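Local coordinates for DltD domain-containing protein (Beauveria bassiana, PDB 7D78) that probably acts as a polyketide thioesterase of the alpha/beta hydrolase fold that cyclises its substrate into a medium-ring lactone, at residues Asn99-Leu104 / Leu236-Lys241; Pro188-Pro193 / Arg231-Leu236. All coordinates share one frame; numbering follows the deposited sequence.

Contact 1 and contact 2 lie side by side, their centres 10 Å apart, and they share Leu236, where the short strand 234-235 runs on toward helix 238-244. Contact 2 is nested in the chain loop that contact 1 closes. Asn99 ties them together: its backbone O takes a hydrogen bond from Ala235 N at 2.8 Å, and its OD1 is hydrogen-bonded to Arg231 NE at 2.7 Å. Ser134, His296 and Asp267 are probably the catalytic triad, as in other alpha/beta hydrolases, and Phe135, next to the probable nucleophile, packs on Ile101 of contact 1. The bound sodium ion is remote, about 13 Å from the side chain of Leu236.

Contact 1 of 2, residues Asn99-Leu104 / Leu236-Lys241; sequences NLIDPL and LQTYQK
Ile101 and Thr238 bring the loop before helix 103-118 against helix 238-244, with CA atoms 5.1 Å apart; farther along, Asp102 faces Lys241 at 5.5 Å, CA to CA. An N-capped helix of the alpha/beta hydrolase fold is here met just ahead of its start by a helix from much later in the chain. Ile101 N gives Thr238 OG1 a nearly straight hydrogen bond of 3.1 Å, 171° at the hydrogen. Thr238 holds OG1 beside its own backbone N (chi1 -62°), which turns the hydroxyl to the loop and also lets it hydrogen-bond to Ala235 O. Its methyl CG2 lies 3.8 Å from Ile101 CB, while Leu100 reaches over the backbone at Gln237 and Thr238 with CD1. A valine in place of Thr238 could still fill this space but would probably leave Ile101 N without its acceptor and Ala235 O without its hydroxyl partner. One turn on, Lys241 bends at chi2 (-52°) and lays its methylenes across Asp102, CD 3.8 Å from OD2. Pro103 CD adds a contact with Lys241 CB at 4.0 Å. Lys241 NZ stays 4.4 Å from Asp102 OD2, beyond a salt bridge; it forms one instead with Glu108 of the second subunit. Asp102 caps helix 103-118, its OD1 accepting a weak bond from Leu104 N. Ile101 O is buried without a polar partner. One hydroxyl thus fastens loop to helix, while Lys241 serves the intrachain packing with its aliphatic part and the dimer with its charge, and the ammonium is likely to favour ionised Asp102.

Contact 2 of 2, residues Pro188-Pro193 / Arg231-Leu236; sequences PFMLPP and RNKIAL
Leu191 and Ile234 form an antiparallel hydrogen-bonded pair, flanked by the non-hydrogen-bonded pair Met190 and Ala235, which makes a two-stranded sheet of 190-191 and 234-235. Leu191 N binds Ile234 O at 3.0 Å, in the carbonyl plane, and Ile234 N returns a bond to Leu191 O at 2.8 Å. Beyond the strands Leu236 N reaches Phe189 O, 2.9 Å away and almost straight at 174°. On the face with Ala235, Met190 is bent at chi2 and chi3 (-69° and -74°), folding its thioether back over the partner strand: SD rests 3.6 Å from Ala235 CA, and CE meets the extended Lys233 chain at CD, 3.7 Å off. On the other face Leu191 CD2 fits between Ile234 CG1 and Leu236 CD1, 3.9 Å from each atom. Pro193 closes this side, its CG against Ile234 CG2 and its CD against Asn232 OD1. Phe189 receives Leu236 CB at its ring edge, in the ring plane, near CD2. Asn232 centres an inverse gamma turn just before the strand. Asn61 ND2 hydrogen-bonds to Lys233 O, just before strand 234-235. Around this sheet of two strands distant in sequence, Leu191 and Ile234 both pack on Tyr239 of helix 238-244, and Leu236 lies on Gln174, Leu175 and Asp178 of helix 168-183, so the small sheet bridges these two helices, separate from the main eight-stranded sheet.

Contact 1 of 2, residues Asn99-Leu104 / Leu236-Lys241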
ATOM      1  N   ASN A  99      -3.060  -7.360  15.609  1.00 17.14           N
ATOM      2  CA  ASN A  99      -2.277  -8.250  14.747  1.00 20.14           C
ATOM      3  C   ASN A  99      -2.748  -8.200  13.300  1.00 21.76           C
ATOM      4  O   ASN A  99      -2.826  -9.223  12.614  1.00 19.02           O
ATOM      5  CB  ASN A  99      -2.300  -9.685  15.276  1.00 18.37           C
ATOM      6  CG  ASN A  99      -1.932  -9.745  16.735  1.00 23.36           C
ATOM      7  OD1 ASN A  99      -2.801  -9.650  17.606  1.00 20.64           O
ATOM      8  ND2 ASN A  99      -0.628  -9.848  17.019  1.00 19.20           N
ATOM      9  N   LEU A 100      -3.051  -6.993  12.831  1.00 22.52           N
ATOM     10  CA  LEU A 100      -3.271  -6.732  11.412  1.00 21.25           C
ATOM     11  C   LEU A 100      -1.957  -6.169  10.881  1.00 25.43           C
ATOM     12  O   LEU A 100      -1.626  -5.007  11.123  1.00 28.66           O
ATOM     13  CB  LEU A 100      -4.445  -5.779  11.203  1.00 22.27           C
ATOM     14  CG  LEU A 100      -4.716  -5.243   9.779  1.00 32.11           C
ATOM     15  CD1 LEU A 100      -4.393  -6.248   8.704  1.00 26.44           C
ATOM     16  CD2 LEU A 100      -6.169  -4.809   9.637  1.00 36.57           C
ATOM     17  N   ILE A 101      -1.207  -6.978  10.149  0.50 22.59           N
ATOM     18  CA  ILE A 101       0.153  -6.608   9.769  0.50 21.77           C
ATOM     19  C   ILE A 101       0.113  -5.929   8.403  0.50 21.76           C
ATOM     20  O   ILE A 101      -0.067  -6.582   7.372  0.50 19.17           O
ATOM     21  CB  ILE A 101       1.081  -7.824   9.779  0.50 20.74           C
ATOM     22  CG1 ILE A 101       1.315  -8.265  11.226  0.50 21.52           C
ATOM     23  CG2 ILE A 101       2.405  -7.497   9.113  0.50 21.87           C
ATOM     24  CD1 ILE A 101       1.713  -9.696  11.363  0.50 18.69           C
ATOM     25  N   ASP A 102       0.269  -4.602   8.405  1.00 18.03           N
ATOM     26  CA  ASP A 102       0.267  -3.781   7.200  1.00 22.66           C
ATOM     27  C   ASP A 102       1.697  -3.295   7.035  1.00 19.81           C
ATOM     28  O   ASP A 102       2.115  -2.356   7.730  1.00 15.71           O
ATOM     29  CB  ASP A 102      -0.708  -2.606   7.324  1.00 19.66           C
ATOM     30  CG  ASP A 102      -0.818  -1.790   6.052  1.00 27.11           C
ATOM     31  OD1 ASP A 102       0.002  -1.973   5.134  1.00 24.51           O
ATOM     32  OD2 ASP A 102      -1.752  -0.961   5.970  1.00 40.30           O
ATOM     33  N   PRO A 103       2.488  -3.912   6.156  1.00 19.29           N
ATOM     34  CA  PRO A 103       3.909  -3.538   6.072  1.00 16.87           C
ATOM     35  C   PRO A 103       4.107  -2.093   5.676  1.00 17.05           C
ATOM     36  O   PRO A 103       5.061  -1.460   6.143  1.00 17.32           O
ATOM     37  CB  PRO A 103       4.460  -4.498   5.010  1.00 18.53           C
ATOM     38  CG  PRO A 103       3.238  -4.839   4.170  1.00 17.74           C
ATOM     39  CD  PRO A 103       2.111  -4.916   5.151  1.00 19.27           C
ATOM     40  N   LEU A 104       3.222  -1.540   4.838  1.00 15.07           N
ATOM     41  CA  LEU A 104       3.378  -0.137   4.455  1.00 19.31           C
ATOM     42  C   LEU A 104       3.058   0.802   5.616  1.00 18.85           C
ATOM     43  O   LEU A 104       3.669   1.869   5.731  1.00 20.99           O
ATOM     44  CB  LEU A 104       2.499   0.179   3.236  1.00 22.34           C
ATOM     45  CG  LEU A 104       2.879  -0.568   1.945  1.00 23.86           C
ATOM     46  CD1 LEU A 104       1.922  -0.204   0.815  1.00 24.27           C
ATOM     47  CD2 LEU A 104       4.322  -0.278   1.534  1.00 21.51           C
ATOM     48  N   LEU A 236      -6.823 -12.067   9.236  1.00 18.60           N
ATOM     49  CA  LEU A 236      -6.779 -12.497   7.840  1.00 19.17           C
ATOM     50  C   LEU A 236      -6.539 -11.328   6.884  1.00 19.56           C
ATOM     51  O   LEU A 236      -5.868 -11.492   5.854  1.00 17.88           O
ATOM     52  CB  LEU A 236      -8.082 -13.223   7.470  1.00 17.02           C
ATOM     53  CG  LEU A 236      -8.119 -13.898   6.091  1.00 19.00           C
ATOM     54  CD1 LEU A 236      -7.462 -15.309   6.130  1.00 17.69           C
ATOM     55  CD2 LEU A 236      -9.554 -13.985   5.591  1.00 19.01           C
ATOM     56  N   GLN A 237      -7.057 -10.137   7.211  1.00 16.72           N
ATOM     57  CA  GLN A 237      -6.900  -8.995   6.309  1.00 17.46           C
ATOM     58  C   GLN A 237      -5.443  -8.613   6.093  1.00 18.48           C
ATOM     59  O   GLN A 237      -5.151  -7.857   5.157  1.00 18.30           O
ATOM     60  CB  GLN A 237      -7.679  -7.787   6.832  1.00 17.41           C
ATOM     61  CG  GLN A 237      -9.198  -7.925   6.674  1.00 16.82           C
ATOM     62  CD  GLN A 237      -9.625  -8.198   5.227  1.00 21.70           C
ATOM     63  OE1 GLN A 237      -9.054  -7.645   4.286  1.00 20.80           O
ATOM     64  NE2 GLN A 237     -10.639  -9.052   5.055  1.00 17.73           N
ATOM     65  N   THR A 238      -4.532  -9.096   6.946  1.00 16.41           N
ATOM     66  CA  THR A 238      -3.094  -9.019   6.696  1.00 16.77           C
ATOM     67  C   THR A 238      -2.802  -9.422   5.262  1.00 19.42           C
ATOM     68  O   THR A 238      -2.021  -8.763   4.567  1.00 15.64           O
ATOM     69  CB  THR A 238      -2.323  -9.939   7.650  1.00 15.08           C
ATOM     70  OG1 THR A 238      -2.537  -9.522   9.002  1.00 16.77           O
ATOM     71  CG2 THR A 238      -0.810  -9.947   7.325  1.00 16.23           C
ATOM     72  N   TYR A 239      -3.454 -10.496   4.803  1.00 15.39           N
ATOM     73  CA  TYR A 239      -3.172 -11.010   3.471  1.00 16.75           C
ATOM     74  C   TYR A 239      -3.605 -10.033   2.383  1.00 18.37           C
ATOM     75  O   TYR A 239      -3.043 -10.049   1.284  1.00 16.70           O
ATOM     76  CB  TYR A 239      -3.855 -12.362   3.297  1.00 17.02           C
ATOM     77  CG  TYR A 239      -3.355 -13.410   4.272  1.00 17.51           C
ATOM     78  CD1 TYR A 239      -2.029 -13.409   4.715  1.00 17.91           C
ATOM     79  CD2 TYR A 239      -4.206 -14.401   4.746  1.00 18.93           C
ATOM     80  CE1 TYR A 239      -1.571 -14.386   5.618  1.00 22.09           C
ATOM     81  CE2 TYR A 239      -3.766 -15.370   5.632  1.00 19.67           C
ATOM     82  CZ  TYR A 239      -2.456 -15.368   6.058  1.00 19.86           C
ATOM     83  OH  TYR A 239      -2.048 -16.350   6.940  1.00 20.38           O
ATOM     84  N   GLN A 240      -4.612  -9.198   2.657  1.00 16.70           N
ATOM     85  CA  GLN A 240      -4.959  -8.137   1.716  1.00 18.85           C
ATOM     86  C   GLN A 240      -3.827  -7.117   1.605  1.00 17.93           C
ATOM     87  O   GLN A 240      -3.462  -6.692   0.500  1.00 18.83           O
ATOM     88  CB  GLN A 240      -6.260  -7.460   2.149  1.00 17.05           C
ATOM     89  CG  GLN A 240      -6.676  -6.275   1.273  1.00 17.16           C
ATOM     90  CD  GLN A 240      -7.004  -6.693  -0.148  1.00 22.28           C
ATOM     91  OE1 GLN A 240      -6.162  -6.611  -1.058  1.00 26.47           O
ATOM     92  NE2 GLN A 240      -8.221  -7.160  -0.346  1.00 15.01           N
ATOM     93  N   LYS A 241      -3.259  -6.709   2.743  1.00 16.55           N
ATOM     94  CA  LYS A 241      -2.127  -5.787   2.715  1.00 19.70           C
ATOM     95  C   LYS A 241      -0.941  -6.399   1.980  1.00 17.12           C
ATOM     96  O   LYS A 241      -0.244  -5.711   1.229  1.00 20.71           O
ATOM     97  CB  LYS A 241      -1.733  -5.401   4.144  1.00 17.70           C
ATOM     98  CG  LYS A 241      -2.895  -4.913   5.022  1.00 20.75           C
ATOM     99  CD  LYS A 241      -3.669  -3.793   4.320  1.00 23.12           C
ATOM    100  CE  LYS A 241      -4.909  -3.370   5.104  1.00 22.63           C
ATOM    101  NZ  LYS A 241      -5.634  -2.251   4.399  1.00 21.83           N
TER

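Contact 2 of 2, residues Pro188-Pro193 / Arg231-Leu236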
ATOM      1  N   PRO A 188     -13.057  -8.996  12.808  1.00 20.00           N
ATOM      2  CA  PRO A 188     -12.190  -9.575  11.769  1.00 23.74           C
ATOM      3  C   PRO A 188     -11.817 -11.021  12.059  1.00 23.33           C
ATOM      4  O   PRO A 188     -11.532 -11.397  13.198  1.00 21.19           O
ATOM      5  CB  PRO A 188     -10.947  -8.672  11.803  1.00 23.01           C
ATOM      6  CG  PRO A 188     -11.446  -7.367  12.327  1.00 21.15           C
ATOM      7  CD  PRO A 188     -12.546  -7.702  13.296  1.00 22.37           C
ATOM      8  N   PHE A 189     -11.805 -11.836  11.013  1.00 20.37           N
ATOM      9  CA  PHE A 189     -11.402 -13.224  11.170  1.00 20.31           C
ATOM     10  C   PHE A 189      -9.919 -13.296  11.536  1.00 21.87           C
ATOM     11  O   PHE A 189      -9.083 -12.611  10.934  1.00 19.35           O
ATOM     12  CB  PHE A 189     -11.693 -14.000   9.885  1.00 25.15           C
ATOM     13  CG  PHE A 189     -11.351 -15.465   9.964  1.00 26.83           C
ATOM     14  CD1 PHE A 189     -12.134 -16.335  10.700  1.00 31.80           C
ATOM     15  CD2 PHE A 189     -10.247 -15.969   9.294  1.00 22.97           C
ATOM     16  CE1 PHE A 189     -11.825 -17.685  10.766  1.00 28.99           C
ATOM     17  CE2 PHE A 189      -9.927 -17.321   9.362  1.00 27.43           C
ATOM     18  CZ  PHE A 189     -10.721 -18.176  10.099  1.00 26.69           C
ATOM     19  N   MET A 190      -9.598 -14.112  12.543  1.00 22.74           N
ATOM     20  CA  MET A 190      -8.236 -14.332  13.004  1.00 25.88           C
ATOM     21  C   MET A 190      -7.810 -15.773  12.745  1.00 27.20           C
ATOM     22  O   MET A 190      -8.631 -16.694  12.747  1.00 23.40           O
ATOM     23  CB  MET A 190      -8.092 -14.030  14.499  1.00 23.79           C
ATOM     24  CG  MET A 190      -8.662 -12.705  14.930  1.00 29.46           C
ATOM     25  SD  MET A 190      -7.688 -11.349  14.267  1.00 28.97           S
ATOM     26  CE  MET A 190      -6.218 -11.413  15.287  1.00 25.96           C
ATOM     27  N   LEU A 191      -6.508 -15.969  12.546  1.00 21.79           N
ATOM     28  CA  LEU A 191      -5.972 -17.312  12.370  1.00 26.06           C
ATOM     29  C   LEU A 191      -4.510 -17.307  12.784  1.00 24.30           C
ATOM     30  O   LEU A 191      -3.858 -16.258  12.710  1.00 19.86           O
ATOM     31  CB  LEU A 191      -6.117 -17.782  10.915  1.00 21.59           C
ATOM     32  CG  LEU A 191      -5.197 -17.149   9.848  1.00 20.21           C
ATOM     33  CD1 LEU A 191      -5.290 -17.946   8.568  1.00 22.73           C
ATOM     34  CD2 LEU A 191      -5.554 -15.690   9.563  1.00 20.22           C
ATOM     35  N   PRO A 192      -3.966 -18.444  13.211  1.00 22.18           N
ATOM     36  CA  PRO A 192      -2.518 -18.545  13.394  1.00 26.76           C
ATOM     37  C   PRO A 192      -1.817 -18.333  12.066  1.00 24.33           C
ATOM     38  O   PRO A 192      -2.283 -18.837  11.035  1.00 23.28           O
ATOM     39  CB  PRO A 192      -2.311 -19.987  13.902  1.00 26.72           C
ATOM     40  CG  PRO A 192      -3.666 -20.499  14.248  1.00 37.51           C
ATOM     41  CD  PRO A 192      -4.633 -19.748  13.387  1.00 25.88           C
ATOM     42  N   PRO A 193      -0.712 -17.580  12.042  1.00 23.73           N
ATOM     43  CA  PRO A 193       0.018 -17.391  10.776  1.00 21.07           C
ATOM     44  C   PRO A 193       0.541 -18.688  10.181  1.00 26.21           C
ATOM     45  O   PRO A 193       0.844 -18.725   8.979  1.00 19.66           O
ATOM     46  CB  PRO A 193       1.184 -16.463  11.157  1.00 24.35           C
ATOM     47  CG  PRO A 193       0.958 -16.044  12.570  1.00 25.56           C
ATOM     48  CD  PRO A 193      -0.079 -16.900  13.187  1.00 21.13           C
ATOM     49  N   ARG A 231       0.750 -12.733  20.802  1.00 24.80           N
ATOM     50  CA  ARG A 231      -0.488 -13.410  20.428  1.00 24.27           C
ATOM     51  C   ARG A 231      -0.221 -14.183  19.145  1.00 25.96           C
ATOM     52  O   ARG A 231       0.180 -13.591  18.139  1.00 25.44           O
ATOM     53  CB  ARG A 231      -1.637 -12.403  20.250  1.00 22.64           C
ATOM     54  CG  ARG A 231      -1.886 -11.530  21.495  1.00 29.87           C
ATOM     55  CD  ARG A 231      -3.048 -10.549  21.315  1.00 25.41           C
ATOM     56  NE  ARG A 231      -2.733  -9.501  20.339  1.00 25.91           N
ATOM     57  CZ  ARG A 231      -2.175  -8.328  20.634  1.00 29.39           C
ATOM     58  NH1 ARG A 231      -1.857  -8.025  21.892  1.00 30.79           N
ATOM     59  NH2 ARG A 231      -1.918  -7.454  19.660  1.00 24.43           N
ATOM     60  N   ASN A 232      -0.414 -15.502  19.179  1.00 19.78           N
ATOM     61  CA  ASN A 232      -0.073 -16.339  18.025  1.00 24.10           C
ATOM     62  C   ASN A 232      -1.241 -16.384  17.034  1.00 22.14           C
ATOM     63  O   ASN A 232      -1.788 -17.432  16.689  1.00 21.47           O
ATOM     64  CB  ASN A 232       0.338 -17.734  18.483  1.00 27.71           C
ATOM     65  CG  ASN A 232       0.843 -18.599  17.343  1.00 32.12           C
ATOM     66  OD1 ASN A 232       1.303 -18.095  16.320  1.00 28.78           O
ATOM     67  ND2 ASN A 232       0.762 -19.913  17.518  1.00 28.48           N
ATOM     68  N   LYS A 233      -1.624 -15.194  16.577  1.00 21.17           N
ATOM     69  CA  LYS A 233      -2.731 -15.057  15.642  1.00 18.10           C
ATOM     70  C   LYS A 233      -2.528 -13.775  14.854  1.00 21.44           C
ATOM     71  O   LYS A 233      -1.912 -12.833  15.350  1.00 19.18           O
ATOM     72  CB  LYS A 233      -4.089 -15.022  16.364  1.00 21.66           C
ATOM     73  CG  LYS A 233      -4.225 -13.884  17.395  1.00 22.31           C
ATOM     74  CD  LYS A 233      -5.618 -13.855  18.058  1.00 32.65           C
ATOM     75  CE  LYS A 233      -5.746 -12.661  19.022  1.00 35.76           C
ATOM     76  NZ  LYS A 233      -7.105 -12.552  19.651  1.00 31.31           N
ATOM     77  N   ILE A 234      -3.036 -13.758  13.611  1.00 19.34           N
ATOM     78  CA  ILE A 234      -3.077 -12.538  12.812  1.00 18.95           C
ATOM     79  C   ILE A 234      -4.486 -12.349  12.270  1.00 22.08           C
ATOM     80  O   ILE A 234      -5.258 -13.302  12.128  1.00 20.26           O
ATOM     81  CB  ILE A 234      -2.067 -12.552  11.639  1.00 18.81           C
ATOM     82  CG1 ILE A 234      -2.337 -13.763  10.716  1.00 18.27           C
ATOM     83  CG2 ILE A 234      -0.635 -12.537  12.163  1.00 18.93           C
ATOM     84  CD1 ILE A 234      -1.604 -13.709   9.376  1.00 19.48           C
ATOM     85  N   ALA A 235      -4.812 -11.100  11.951  1.00 19.67           N
ATOM     86  CA  ALA A 235      -6.013 -10.829  11.174  1.00 20.50           C
ATOM     87  C   ALA A 235      -5.827 -11.337   9.749  1.00 19.70           C
ATOM     88  O   ALA A 235      -4.798 -11.071   9.119  1.00 18.30           O
ATOM     89  CB  ALA A 235      -6.313  -9.330  11.155  1.00 19.03           C
ATOM     90  N   LEU A 236      -6.823 -12.067   9.236  1.00 18.60           N
ATOM     91  CA  LEU A 236      -6.779 -12.497   7.840  1.00 19.17           C
ATOM     92  C   LEU A 236      -6.539 -11.328   6.884  1.00 19.56           C
ATOM     93  O   LEU A 236      -5.868 -11.492   5.854  1.00 17.88           O
ATOM     94  CB  LEU A 236      -8.082 -13.223   7.470  1.00 17.02           C
ATOM     95  CG  LEU A 236      -8.119 -13.898   6.091  1.00 19.00           C
ATOM     96  CD1 LEU A 236      -7.462 -15.309   6.130  1.00 17.69           C
ATOM     97  CD2 LEU A 236      -9.554 -13.985   5.591  1.00 19.01           C
TER